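PDB 3GAA: proteasome assembly chaperone family protein from Thermoplasma acidophilum, which is of unknown function but may act as a chaperone in proteasome assembly. Local coordinates for residues Ser36-Val41 with Ala225-Ile230; Val41-Tyr46 with Gly197-Ile202; Tyr46-Leu51 with Val91-Val96; Ser201-Ile206 with Leu212-Asp217. All coordinates share one frame; numbering follows the deposited sequence.

Contact 1: Ser36-Val41 with Ala225-Ile230; sequences STPTGV and ALDEQI
Pro-38 and Val-41 meet Ile-230 through carbon alone, and this apolar packing makes up most of the contact. On Pro-38 it is the ring carbon CB that touches, 3.8 Å from the CG2 methyl of Ile-230. The other branch of Ile-230 serves Val-41: its CG1 lies 4.0 Å from Val-41 CG2. On that valine, chi1 of -65° puts CG1 anti to the carbonyl carbon and leaves CG2 between the backbone N and the carbonyl carbon, facing Ile-230. The two branches of Ile-230 thus straddle one turn of segment 36-41, from Pro-38 to Val-41, while Leu-226, one turn earlier on its helix, packs on Leu-42 and on Ser-45.

The polar element is slight. The end of Asp-227 comes near the proline, with OD2 4.1 Å from Pro-38 CG, a carbon-to-oxygen approach at the border of the apolar patch.

Hydrogen bonds hold each segment in shape rather than joining the two. Thr-37 OG1 accepts from Thr-39 N at 3.2 Å, and an N-H...O angle of 161° supports a genuine capping bond. It ties down the first turn and fixes Pro-38 at the mouth of helix 39-51. On the far side, Ile-230 N bonds Leu-226 O in the regular helical pattern.

The geometry is that of a helix start packed against the flank of a long C-terminal helix, 219-243, which lies in a predicted coiled coil.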
loop_
_atom_site.group_PDB
_atom_site.type_symbol
_atom_site.label_atom_id
_atom_site.label_comp_id
_atom_site.label_asym_id
_atom_site.label_seq_id
_atom_site.Cartn_x
_atom_site.Cartn_y
_atom_site.Cartn_z
ATOM N N SER A 36 1.958 -38.078 -14.752
ATOM C CA SER A 36 1.578 -39.135 -15.744
ATOM C C SER A 36 1.268 -40.408 -15.004
ATOM O O SER A 36 0.095 -40.737 -14.790
ATOM C CB SER A 36 2.639 -39.396 -16.824
ATOM O OG SER A 36 3.918 -38.893 -16.471
ATOM N N THR A 37 2.299 -41.069 -14.512
ATOM C CA THR A 37 2.087 -42.233 -13.646
ATOM C C THR A 37 1.379 -41.787 -12.376
ATOM O O THR A 37 1.370 -40.621 -12.062
ATOM C CB THR A 37 3.421 -42.918 -13.313
ATOM O OG1 THR A 37 4.043 -42.286 -12.187
ATOM C CG2 THR A 37 4.387 -42.847 -14.539
ATOM N N PRO A 38 0.754 -42.721 -11.662
ATOM C CA PRO A 38 0.220 -42.481 -10.310
ATOM C C PRO A 38 1.237 -42.730 -9.185
ATOM O O PRO A 38 0.860 -42.601 -8.009
ATOM C CB PRO A 38 -0.895 -43.526 -10.188
ATOM C CG PRO A 38 -0.450 -44.657 -11.031
ATOM C CD PRO A 38 0.480 -44.102 -12.102
ATOM N N THR A 39 2.502 -43.065 -9.513
ATOM C CA THR A 39 3.369 -43.590 -8.501
ATOM C C THR A 39 3.834 -42.562 -7.456
ATOM O O THR A 39 4.023 -42.941 -6.319
ATOM C CB THR A 39 4.508 -44.541 -9.019
ATOM O OG1 THR A 39 5.769 -43.924 -8.894
ATOM C CG2 THR A 39 4.324 -45.035 -10.420
ATOM N N GLY A 40 3.974 -41.281 -7.775
ATOM C CA GLY A 40 4.250 -40.278 -6.727
ATOM C C GLY A 40 3.201 -40.184 -5.603
ATOM O O GLY A 40 3.546 -40.236 -4.418
ATOM N N VAL A 41 1.921 -40.045 -5.972
ATOM C CA VAL A 41 0.820 -39.952 -4.984
ATOM C C VAL A 41 0.640 -41.279 -4.252
ATOM O O VAL A 41 0.341 -41.330 -3.062
ATOM C CB VAL A 41 -0.520 -39.514 -5.625
ATOM C CG1 VAL A 41 -0.418 -38.085 -6.179
ATOM C CG2 VAL A 41 -0.851 -40.396 -6.723
ATOM N N ALA A 225 -4.798 -51.336 -3.309
ATOM C CA ALA A 225 -6.021 -50.729 -2.838
ATOM C C ALA A 225 -6.017 -49.257 -3.203
ATOM O O ALA A 225 -6.977 -48.769 -3.696
ATOM C CB ALA A 225 -6.186 -50.933 -1.316
ATOM N N LEU A 226 -4.931 -48.551 -2.962
ATOM C CA LEU A 226 -4.817 -47.141 -3.348
ATOM C C LEU A 226 -4.909 -46.945 -4.840
ATOM O O LEU A 226 -5.572 -46.054 -5.292
ATOM C CB LEU A 226 -3.481 -46.559 -2.882
ATOM C CG LEU A 226 -3.361 -46.114 -1.424
ATOM C CD1 LEU A 226 -1.878 -45.946 -0.929
ATOM C CD2 LEU A 226 -4.168 -44.831 -1.317
ATOM N N ASP A 227 -4.246 -47.780 -5.613
ATOM C CA ASP A 227 -4.358 -47.714 -7.042
ATOM C C ASP A 227 -5.823 -47.666 -7.551
ATOM O O ASP A 227 -6.178 -46.735 -8.286
ATOM C CB ASP A 227 -3.601 -48.874 -7.663
ATOM C CG ASP A 227 -3.419 -48.711 -9.165
ATOM O OD1 ASP A 227 -4.201 -49.363 -9.918
ATOM O OD2 ASP A 227 -2.524 -47.920 -9.584
ATOM N N GLU A 228 -6.675 -48.619 -7.166
ATOM C CA GLU A 228 -8.065 -48.583 -7.621
ATOM C C GLU A 228 -8.653 -47.215 -7.298
ATOM O O GLU A 228 -9.182 -46.525 -8.170
ATOM C CB GLU A 228 -8.934 -49.680 -6.992
ATOM C CG GLU A 228 -8.398 -51.180 -7.119
ATOM C CD GLU A 228 -7.545 -51.538 -8.441
ATOM O OE1 GLU A 228 -6.272 -51.744 -8.334
ATOM O OE2 GLU A 228 -8.160 -51.638 -9.568
ATOM N N GLN A 229 -8.504 -46.786 -6.051
ATOM C CA GLN A 229 -8.973 -45.455 -5.657
ATOM C C GLN A 229 -8.457 -44.316 -6.532
ATOM O O GLN A 229 -9.237 -43.563 -7.073
ATOM C CB GLN A 229 -8.626 -45.179 -4.208
ATOM C CG GLN A 229 -9.291 -46.127 -3.233
ATOM C CD GLN A 229 -9.179 -45.623 -1.836
ATOM O OE1 GLN A 229 -8.426 -44.665 -1.564
ATOM N NE2 GLN A 229 -9.938 -46.229 -0.932
ATOM N N ILE A 230 -7.148 -44.208 -6.672
ATOM C CA ILE A 230 -6.556 -43.179 -7.510
ATOM C C ILE A 230 -7.053 -43.211 -8.968
ATOM O O ILE A 230 -7.235 -42.173 -9.595
ATOM C CB ILE A 230 -5.020 -43.325 -7.541
ATOM C CG1 ILE A 230 -4.367 -42.391 -6.538
ATOM C CG2 ILE A 230 -4.477 -43.014 -8.939
ATOM C CD1 ILE A 230 -4.908 -42.512 -5.123
#

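Contact 2: Val41-Tyr46 with Gly197-Ile202; sequences VLAASY and GAVLSI
Val-199 lays both of its methyls over the backbone of helix 39-51 at Leu-42 and Ala-43. CG2 rests against Leu-42 CB at 3.5 Å, and CG1 reaches Ala-43 CA at 3.9 Å. With CG1 anti to the backbone N (chi1 174°), the two methyls are spread across successive residues of the partner helix. One turn further on, Ile-202 offers its CG2 to the methyl of Ala-43, 3.8 Å from CB.

The short segments cross at -64° with axes 9.4 Å apart, and the small Ala-43 at the crossing lets Val-199 touch the main chain itself; their CA atoms are 5.5 Å apart. Cutting Val-199 back to an alanine is likely to leave Leu-42 CB and the Ala-43 backbone without their cover and open a gap between the helices.

Both serines bond back to a carbonyl of their own helix, four residues earlier. Ser-45 OG donates to Val-41 O at 2.9 Å, meeting it from the opposite face of the carbonyl plane to Ser-45 N, and Ser-201 OG bonds Gly-197 O nearly in line with its C=O bond, at 2.9 Å. The touching residues are all buried and meet through carbon, so the join between the helices rests on hydrophobic fit, without charge or polar pairing.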
loop_
_atom_site.group_PDB
_atom_site.type_symbol
_atom_site.label_atom_id
_atom_site.label_comp_id
_atom_site.label_asym_id
_atom_site.label_seq_id
_atom_site.Cartn_x
_atom_site.Cartn_y
_atom_site.Cartn_z
ATOM N N VAL A 41 1.921 -40.045 -5.972
ATOM C CA VAL A 41 0.820 -39.952 -4.984
ATOM C C VAL A 41 0.640 -41.279 -4.252
ATOM O O VAL A 41 0.341 -41.330 -3.062
ATOM C CB VAL A 41 -0.520 -39.514 -5.625
ATOM C CG1 VAL A 41 -0.418 -38.085 -6.179
ATOM C CG2 VAL A 41 -0.851 -40.396 -6.723
ATOM N N LEU A 42 0.854 -42.370 -4.950
ATOM C CA LEU A 42 0.831 -43.651 -4.292
ATOM C C LEU A 42 1.945 -43.771 -3.298
ATOM O O LEU A 42 1.716 -44.269 -2.230
ATOM C CB LEU A 42 0.893 -44.773 -5.309
ATOM C CG LEU A 42 -0.378 -44.934 -6.166
ATOM C CD1 LEU A 42 -0.144 -46.069 -7.171
ATOM C CD2 LEU A 42 -1.608 -45.213 -5.305
ATOM N N ALA A 43 3.155 -43.329 -3.597
ATOM C CA ALA A 43 4.197 -43.347 -2.551
ATOM C C ALA A 43 3.811 -42.429 -1.380
ATOM O O ALA A 43 3.800 -42.859 -0.253
ATOM C CB ALA A 43 5.588 -42.975 -3.115
ATOM N N ALA A 44 3.456 -41.177 -1.697
ATOM C CA ALA A 44 3.068 -40.158 -0.710
ATOM C C ALA A 44 2.083 -40.790 0.203
ATOM O O ALA A 44 2.348 -40.873 1.396
ATOM C CB ALA A 44 2.439 -38.936 -1.338
ATOM N N SER A 45 0.977 -41.297 -0.333
ATOM C CA SER A 45 -0.030 -41.923 0.522
ATOM C C SER A 45 0.476 -43.060 1.342
ATOM O O SER A 45 0.219 -43.103 2.548
ATOM C CB SER A 45 -1.144 -42.447 -0.293
ATOM O OG SER A 45 -1.669 -41.341 -0.914
ATOM N N TYR A 46 1.174 -43.983 0.694
ATOM C CA TYR A 46 1.761 -45.075 1.427
ATOM C C TYR A 46 2.528 -44.558 2.619
ATOM O O TYR A 46 2.259 -44.985 3.712
ATOM C CB TYR A 46 2.702 -45.882 0.574
ATOM C CG TYR A 46 3.284 -47.046 1.328
ATOM C CD1 TYR A 46 4.582 -47.008 1.786
ATOM C CD2 TYR A 46 2.524 -48.182 1.605
ATOM C CE1 TYR A 46 5.128 -48.085 2.481
ATOM C CE2 TYR A 46 3.062 -49.254 2.291
ATOM C CZ TYR A 46 4.378 -49.188 2.726
ATOM O OH TYR A 46 4.960 -50.202 3.428
ATOM N N GLY A 197 5.230 -52.519 -7.435
ATOM C CA GLY A 197 6.691 -52.522 -7.453
ATOM C C GLY A 197 7.299 -51.176 -7.819
ATOM O O GLY A 197 8.456 -50.914 -7.475
ATOM N N ALA A 198 6.543 -50.311 -8.510
ATOM C CA ALA A 198 7.009 -48.956 -8.778
ATOM C C ALA A 198 7.140 -48.255 -7.412
ATOM O O ALA A 198 8.215 -47.812 -7.003
ATOM C CB ALA A 198 6.044 -48.227 -9.687
ATOM N N VAL A 199 6.054 -48.234 -6.669
ATOM C CA VAL A 199 6.090 -47.648 -5.387
ATOM C C VAL A 199 7.163 -48.282 -4.476
ATOM O O VAL A 199 7.885 -47.593 -3.837
ATOM C CB VAL A 199 4.698 -47.689 -4.751
ATOM C CG1 VAL A 199 4.760 -47.171 -3.269
ATOM C CG2 VAL A 199 3.775 -46.821 -5.587
ATOM N N LEU A 200 7.271 -49.599 -4.447
ATOM C CA LEU A 200 8.264 -50.248 -3.618
ATOM C C LEU A 200 9.676 -49.769 -3.914
ATOM O O LEU A 200 10.381 -49.426 -3.002
ATOM C CB LEU A 200 8.167 -51.749 -3.745
ATOM C CG LEU A 200 9.314 -52.501 -3.064
ATOM C CD1 LEU A 200 9.415 -52.187 -1.532
ATOM C CD2 LEU A 200 9.110 -53.967 -3.341
ATOM N N SER A 201 10.069 -49.662 -5.173
ATOM C CA SER A 201 11.415 -49.184 -5.504
ATOM C C SER A 201 11.747 -47.783 -5.033
ATOM O O SER A 201 12.922 -47.506 -4.618
ATOM C CB SER A 201 11.572 -49.133 -6.978
ATOM O OG SER A 201 11.325 -50.401 -7.499
ATOM N N ILE A 202 10.746 -46.897 -5.169
ATOM C CA ILE A 202 10.885 -45.518 -4.765
ATOM C C ILE A 202 11.074 -45.495 -3.263
ATOM O O ILE A 202 11.929 -44.759 -2.774
ATOM C CB ILE A 202 9.646 -44.641 -5.173
ATOM C CG1 ILE A 202 9.957 -43.589 -6.270
ATOM C CG2 ILE A 202 9.162 -43.791 -3.987
ATOM C CD1 ILE A 202 10.393 -44.092 -7.601
#

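Contact 3: Tyr46-Leu51 with Val91-Val96; sequences YIVETL and VAMCEV
Val-48 and Ile-47 sit on Val-91 and Met-93, packing a helix onto the mixed sheet of an alpha/beta fold. The short axes of helix 46-51 and strand 91-94 run 9.6 Å apart, and their N-to-C directions differ by 137°, so the helix slants against the strand direction. Val-91 and Met-93 are the two strand residues whose side chains face the helix; Ala-92 between them points to the other side of the sheet.

One bump is the CG2 methyl of Val-48. It drops into the hollow between the two strand side chains, with Val-91 CG1 at 4.0 Å on one flank and the methyl CE of Met-93 at 3.9 Å on the other. The methionine builds its wall of that hollow by standing up from the strand: beyond CG its chain is extended (chi2 -175°, chi3 164°), which carries CE out to the valine, and the two side chains meet at about a right angle. Val-91 in turn is a bump for the helix. Its CG2, placed anti to its carbonyl carbon, lodges alongside the isoleucine chain rather than meeting a single end. Ala-44, a turn earlier on helix 39-51, also lies over Val-91 and Met-93, and Met-53 borders Ile-47 and Val-91.

Outside the apolar patch, Glu-95 forms salt bridges with Arg-80 and Arg-76. The ridge-like fit of Ile-47 is seen in two successive carbons, CG1 at 3.5 Å and CD1 at 3.9 Å, both measured to Val-91 CG2.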
loop_
_atom_site.group_PDB
_atom_site.type_symbol
_atom_site.label_atom_id
_atom_site.label_comp_id
_atom_site.label_asym_id
_atom_site.label_seq_id
_atom_site.Cartn_x
_atom_site.Cartn_y
_atom_site.Cartn_z
ATOM N N TYR A 46 1.174 -43.983 0.694
ATOM C CA TYR A 46 1.761 -45.075 1.427
ATOM C C TYR A 46 2.528 -44.558 2.619
ATOM O O TYR A 46 2.259 -44.985 3.712
ATOM C CB TYR A 46 2.702 -45.882 0.574
ATOM C CG TYR A 46 3.284 -47.046 1.328
ATOM C CD1 TYR A 46 4.582 -47.008 1.786
ATOM C CD2 TYR A 46 2.524 -48.182 1.605
ATOM C CE1 TYR A 46 5.128 -48.085 2.481
ATOM C CE2 TYR A 46 3.062 -49.254 2.291
ATOM C CZ TYR A 46 4.378 -49.188 2.726
ATOM O OH TYR A 46 4.960 -50.202 3.428
ATOM N N ILE A 47 3.464 -43.626 2.429
ATOM C CA ILE A 47 4.368 -43.353 3.510
ATOM C C ILE A 47 3.600 -42.611 4.631
ATOM O O ILE A 47 3.809 -42.864 5.807
ATOM C CB ILE A 47 5.804 -42.728 3.084
ATOM C CG1 ILE A 47 5.935 -41.311 3.557
ATOM C CG2 ILE A 47 6.236 -42.795 1.570
ATOM C CD1 ILE A 47 6.343 -41.232 5.047
ATOM N N VAL A 48 2.677 -41.732 4.253
ATOM C CA VAL A 48 1.784 -41.040 5.194
ATOM C C VAL A 48 1.136 -42.051 6.089
ATOM O O VAL A 48 1.198 -41.955 7.313
ATOM C CB VAL A 48 0.611 -40.312 4.496
ATOM C CG1 VAL A 48 -0.500 -40.055 5.469
ATOM C CG2 VAL A 48 1.053 -38.965 3.875
ATOM N N GLU A 49 0.517 -43.050 5.497
ATOM C CA GLU A 49 -0.062 -44.108 6.301
ATOM C C GLU A 49 0.977 -44.864 7.100
ATOM O O GLU A 49 0.768 -45.110 8.267
ATOM C CB GLU A 49 -0.835 -45.088 5.453
ATOM C CG GLU A 49 -1.687 -46.069 6.319
ATOM C CD GLU A 49 -0.869 -47.242 6.916
ATOM O OE1 GLU A 49 0.210 -47.575 6.326
ATOM O OE2 GLU A 49 -1.284 -47.821 7.976
ATOM N N THR A 50 2.095 -45.247 6.499
ATOM C CA THR A 50 2.982 -46.174 7.188
ATOM C C THR A 50 3.870 -45.477 8.233
ATOM O O THR A 50 4.205 -46.065 9.198
ATOM C CB THR A 50 3.683 -47.222 6.236
ATOM O OG1 THR A 50 5.098 -47.265 6.455
ATOM C CG2 THR A 50 3.423 -46.953 4.788
ATOM N N LEU A 51 4.172 -44.201 8.130
ATOM C CA LEU A 51 4.832 -43.567 9.273
ATOM C C LEU A 51 3.798 -43.037 10.247
ATOM O O LEU A 51 4.127 -42.544 11.323
ATOM C CB LEU A 51 5.779 -42.454 8.849
ATOM C CG LEU A 51 7.052 -42.844 8.051
ATOM C CD1 LEU A 51 7.832 -41.523 7.720
ATOM C CD2 LEU A 51 7.919 -43.878 8.721
ATOM N N VAL A 91 5.499 -34.900 4.358
ATOM C CA VAL A 91 5.046 -35.312 3.036
ATOM C C VAL A 91 4.065 -34.284 2.474
ATOM O O VAL A 91 3.159 -33.836 3.152
ATOM C CB VAL A 91 4.374 -36.695 3.011
ATOM C CG1 VAL A 91 3.669 -36.869 1.644
ATOM C CG2 VAL A 91 5.419 -37.847 3.400
ATOM N N ALA A 92 4.300 -33.887 1.234
ATOM C CA ALA A 92 3.455 -32.960 0.563
ATOM C C ALA A 92 2.864 -33.780 -0.544
ATOM O O ALA A 92 3.608 -34.414 -1.290
ATOM C CB ALA A 92 4.284 -31.821 0.028
ATOM N N MET A 93 1.540 -33.829 -0.621
ATOM C CA MET A 93 0.882 -34.543 -1.721
ATOM C C MET A 93 -0.264 -33.809 -2.277
ATOM O O MET A 93 -1.022 -33.174 -1.550
ATOM C CB MET A 93 0.349 -35.919 -1.341
ATOM C CG MET A 93 -0.762 -35.987 -0.285
ATOM S SD MET A 93 -0.993 -37.774 -0.022
ATOM C CE MET A 93 -1.911 -38.033 1.489
ATOM N N CYS A 94 -0.410 -33.963 -3.584
ATOM C CA CYS A 94 -1.545 -33.434 -4.280
ATOM C C CYS A 94 -2.211 -34.472 -5.177
ATOM O O CYS A 94 -1.593 -35.005 -6.076
ATOM C CB CYS A 94 -1.100 -32.238 -5.081
ATOM S SG CYS A 94 -2.564 -31.333 -5.682
ATOM N N GLU A 95 -3.475 -34.747 -4.919
ATOM C CA GLU A 95 -4.164 -35.868 -5.536
ATOM C C GLU A 95 -4.803 -35.601 -6.895
ATOM O O GLU A 95 -5.425 -36.500 -7.449
ATOM C CB GLU A 95 -5.262 -36.332 -4.604
ATOM C CG GLU A 95 -4.744 -36.761 -3.245
ATOM C CD GLU A 95 -5.768 -37.547 -2.388
ATOM O OE1 GLU A 95 -6.729 -36.906 -1.904
ATOM O OE2 GLU A 95 -5.587 -38.785 -2.137
ATOM N N VAL A 96 -4.710 -34.372 -7.400
ATOM C CA VAL A 96 -5.383 -33.978 -8.618
ATOM C C VAL A 96 -4.408 -33.142 -9.422
ATOM O O VAL A 96 -3.605 -32.426 -8.872
ATOM C CB VAL A 96 -6.738 -33.218 -8.361
ATOM C CG1 VAL A 96 -7.627 -34.028 -7.439
ATOM C CG2 VAL A 96 -6.548 -31.825 -7.813
#

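Contact 4: Ser201-Ile206 with Leu212-Asp217; sequences SIIEAI and LKIKTD
Ile-214 can be followed atom by atom across the flank of helix 196-210, against Ile-203 and then Ile-206. Its CB lies 3.9 Å from the CG2 methyl of Ile-203. The branch methyl, Ile-214 CG2, meets that same Ile-203 methyl at 4.0 Å, so the base of the side chain is seated on one residue. The longer branch then leads away: CG1 is anti to the carbonyl carbon (chi1 -51°), and the extended second torsion of 155° delivers CD1 to the next site, 3.9 Å from Ile-206 CG2. One side chain therefore spans two helical positions, three residues apart.

Leu-212 and Thr-216 extend the patch at its two ends. Leu-212 CD1 approaches Ile-206 CG2 at 3.8 Å, so that methyl is touched by Leu-212 and Ile-214 side by side. At the other end of the patch, the CG2 of Thr-216 comes more loosely to Ile-203 CG2, at 4.3 Å. The hydroxyl of Thr-216 is engaged locally, donating from OG1 to Lys-215 O at 2.6 Å, in the carbonyl plane and on a lone pair.

Lys-213 and Lys-215 start out away from the helix, whereas Leu-212, Ile-214 and Thr-216 point toward it. Ile-214 N is bonded to Asn-207 OD1, so the chain returning from the helix is also held by its backbone. Met-125 of strand 121-130 touches Ile-203 and Ile-206.

Chemically, the contact rests on branched aliphatic carbons, while Thr-216 OG1 and Ile-214 N find hydrogen bonds outside the apolar patch.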
loop_
_atom_site.group_PDB
_atom_site.type_symbol
_atom_site.label_atom_id
_atom_site.label_comp_id
_atom_site.label_asym_id
_atom_site.label_seq_id
_atom_site.Cartn_x
_atom_site.Cartn_y
_atom_site.Cartn_z
ATOM N N SER A 201 10.069 -49.662 -5.173
ATOM C CA SER A 201 11.415 -49.184 -5.504
ATOM C C SER A 201 11.747 -47.783 -5.033
ATOM O O SER A 201 12.922 -47.506 -4.618
ATOM C CB SER A 201 11.572 -49.133 -6.978
ATOM O OG SER A 201 11.325 -50.401 -7.499
ATOM N N ILE A 202 10.746 -46.897 -5.169
ATOM C CA ILE A 202 10.885 -45.518 -4.765
ATOM C C ILE A 202 11.074 -45.495 -3.263
ATOM O O ILE A 202 11.929 -44.759 -2.774
ATOM C CB ILE A 202 9.646 -44.641 -5.173
ATOM C CG1 ILE A 202 9.957 -43.589 -6.270
ATOM C CG2 ILE A 202 9.162 -43.791 -3.987
ATOM C CD1 ILE A 202 10.393 -44.092 -7.601
ATOM N N ILE A 203 10.299 -46.311 -2.528
ATOM C CA ILE A 203 10.422 -46.375 -1.057
ATOM C C ILE A 203 11.801 -46.917 -0.638
ATOM O O ILE A 203 12.358 -46.560 0.399
ATOM C CB ILE A 203 9.283 -47.217 -0.340
ATOM C CG1 ILE A 203 7.920 -46.528 -0.394
ATOM C CG2 ILE A 203 9.591 -47.365 1.099
ATOM C CD1 ILE A 203 8.009 -45.088 -0.171
ATOM N N GLU A 204 12.353 -47.797 -1.438
ATOM C CA GLU A 204 13.638 -48.329 -1.100
ATOM C C GLU A 204 14.707 -47.310 -1.399
ATOM O O GLU A 204 15.687 -47.219 -0.662
ATOM C CB GLU A 204 13.896 -49.567 -1.919
ATOM C CG GLU A 204 13.105 -50.764 -1.489
ATOM C CD GLU A 204 13.664 -52.103 -2.043
ATOM O OE1 GLU A 204 14.804 -52.132 -2.619
ATOM O OE2 GLU A 204 12.952 -53.139 -1.865
ATOM N N ALA A 205 14.540 -46.585 -2.513
ATOM C CA ALA A 205 15.393 -45.411 -2.844
ATOM C C ALA A 205 15.439 -44.471 -1.630
ATOM O O ALA A 205 16.495 -44.181 -1.077
ATOM C CB ALA A 205 14.859 -44.676 -4.062
ATOM N N ILE A 206 14.277 -44.062 -1.166
ATOM C CA ILE A 206 14.256 -43.179 -0.043
ATOM C C ILE A 206 14.967 -43.749 1.185
ATOM O O ILE A 206 15.670 -43.009 1.857
ATOM C CB ILE A 206 12.870 -42.796 0.294
ATOM C CG1 ILE A 206 12.340 -41.879 -0.795
ATOM C CG2 ILE A 206 12.824 -42.101 1.633
ATOM C CD1 ILE A 206 10.896 -41.688 -0.599
ATOM N N LEU A 212 15.358 -42.927 6.512
ATOM C CA LEU A 212 14.029 -43.009 7.094
ATOM C C LEU A 212 13.982 -44.486 7.178
ATOM O O LEU A 212 14.802 -45.121 6.489
ATOM C CB LEU A 212 12.996 -42.492 6.123
ATOM C CG LEU A 212 13.340 -41.129 5.510
ATOM C CD1 LEU A 212 12.065 -40.455 4.993
ATOM C CD2 LEU A 212 14.071 -40.258 6.526
ATOM N N LYS A 213 13.130 -45.106 7.973
ATOM C CA LYS A 213 13.093 -46.571 7.840
ATOM C C LYS A 213 11.692 -47.004 7.594
ATOM O O LYS A 213 11.058 -47.589 8.426
ATOM C CB LYS A 213 13.722 -47.216 9.043
ATOM C CG LYS A 213 15.265 -47.235 8.981
ATOM C CD LYS A 213 15.908 -46.741 10.306
ATOM C CE LYS A 213 15.702 -47.651 11.477
ATOM N NZ LYS A 213 16.871 -47.506 12.434
ATOM N N ILE A 214 11.207 -46.639 6.424
ATOM C CA ILE A 214 9.858 -46.932 6.031
ATOM C C ILE A 214 9.757 -48.461 5.776
ATOM O O ILE A 214 10.634 -49.066 5.192
ATOM C CB ILE A 214 9.478 -46.142 4.801
ATOM C CG1 ILE A 214 9.788 -44.662 4.996
ATOM C CG2 ILE A 214 8.049 -46.232 4.592
ATOM C CD1 ILE A 214 10.022 -43.851 3.709
ATOM N N LYS A 215 8.656 -49.051 6.215
ATOM C CA LYS A 215 8.603 -50.463 6.488
ATOM C C LYS A 215 8.423 -51.381 5.287
ATOM O O LYS A 215 9.014 -52.498 5.302
ATOM C CB LYS A 215 7.430 -50.832 7.406
ATOM C CG LYS A 215 7.542 -50.630 8.856
ATOM C CD LYS A 215 6.159 -50.950 9.549
ATOM C CE LYS A 215 6.278 -50.815 11.112
ATOM N NZ LYS A 215 4.973 -50.845 11.871
ATOM N N THR A 216 7.557 -51.069 4.333
ATOM C CA THR A 216 7.184 -52.133 3.296
ATOM C C THR A 216 6.397 -53.431 3.696
ATOM O O THR A 216 6.030 -54.231 2.807
ATOM C CB THR A 216 8.373 -52.680 2.404
ATOM O OG1 THR A 216 9.017 -53.787 3.067
ATOM C CG2 THR A 216 9.337 -51.601 2.001
ATOM N N ASP A 217 6.131 -53.651 4.977
ATOM C CA ASP A 217 5.137 -54.657 5.358
ATOM C C ASP A 217 3.751 -54.365 4.714
ATOM O O ASP A 217 3.216 -53.235 4.805
ATOM C CB ASP A 217 5.033 -54.761 6.874
ATOM C CG ASP A 217 6.360 -55.190 7.527
ATOM O OD1 ASP A 217 6.684 -56.414 7.623
ATOM O OD2 ASP A 217 7.089 -54.275 7.952
#

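Helix 39-51 is the common element of contacts 1, 2 and 3, which follow one another from its start to its end; contacts 1 and 2 have centres 8 Å apart, and 2 and 3 are 9 Å apart. Helix 196-210 then links contact 2 to contact 4, also 8 Å away, before the chain enters helix 219-243 and returns to contact 1. Contacts 1 and 4 lie furthest apart, about 17 Å between centres, and do not touch. Helix 39-51 is thus held by strand 89-94 of the sheet, by helix 196-210 and by the C-terminal helix, so that distant parts of the PAC2 chain converge on one early helix.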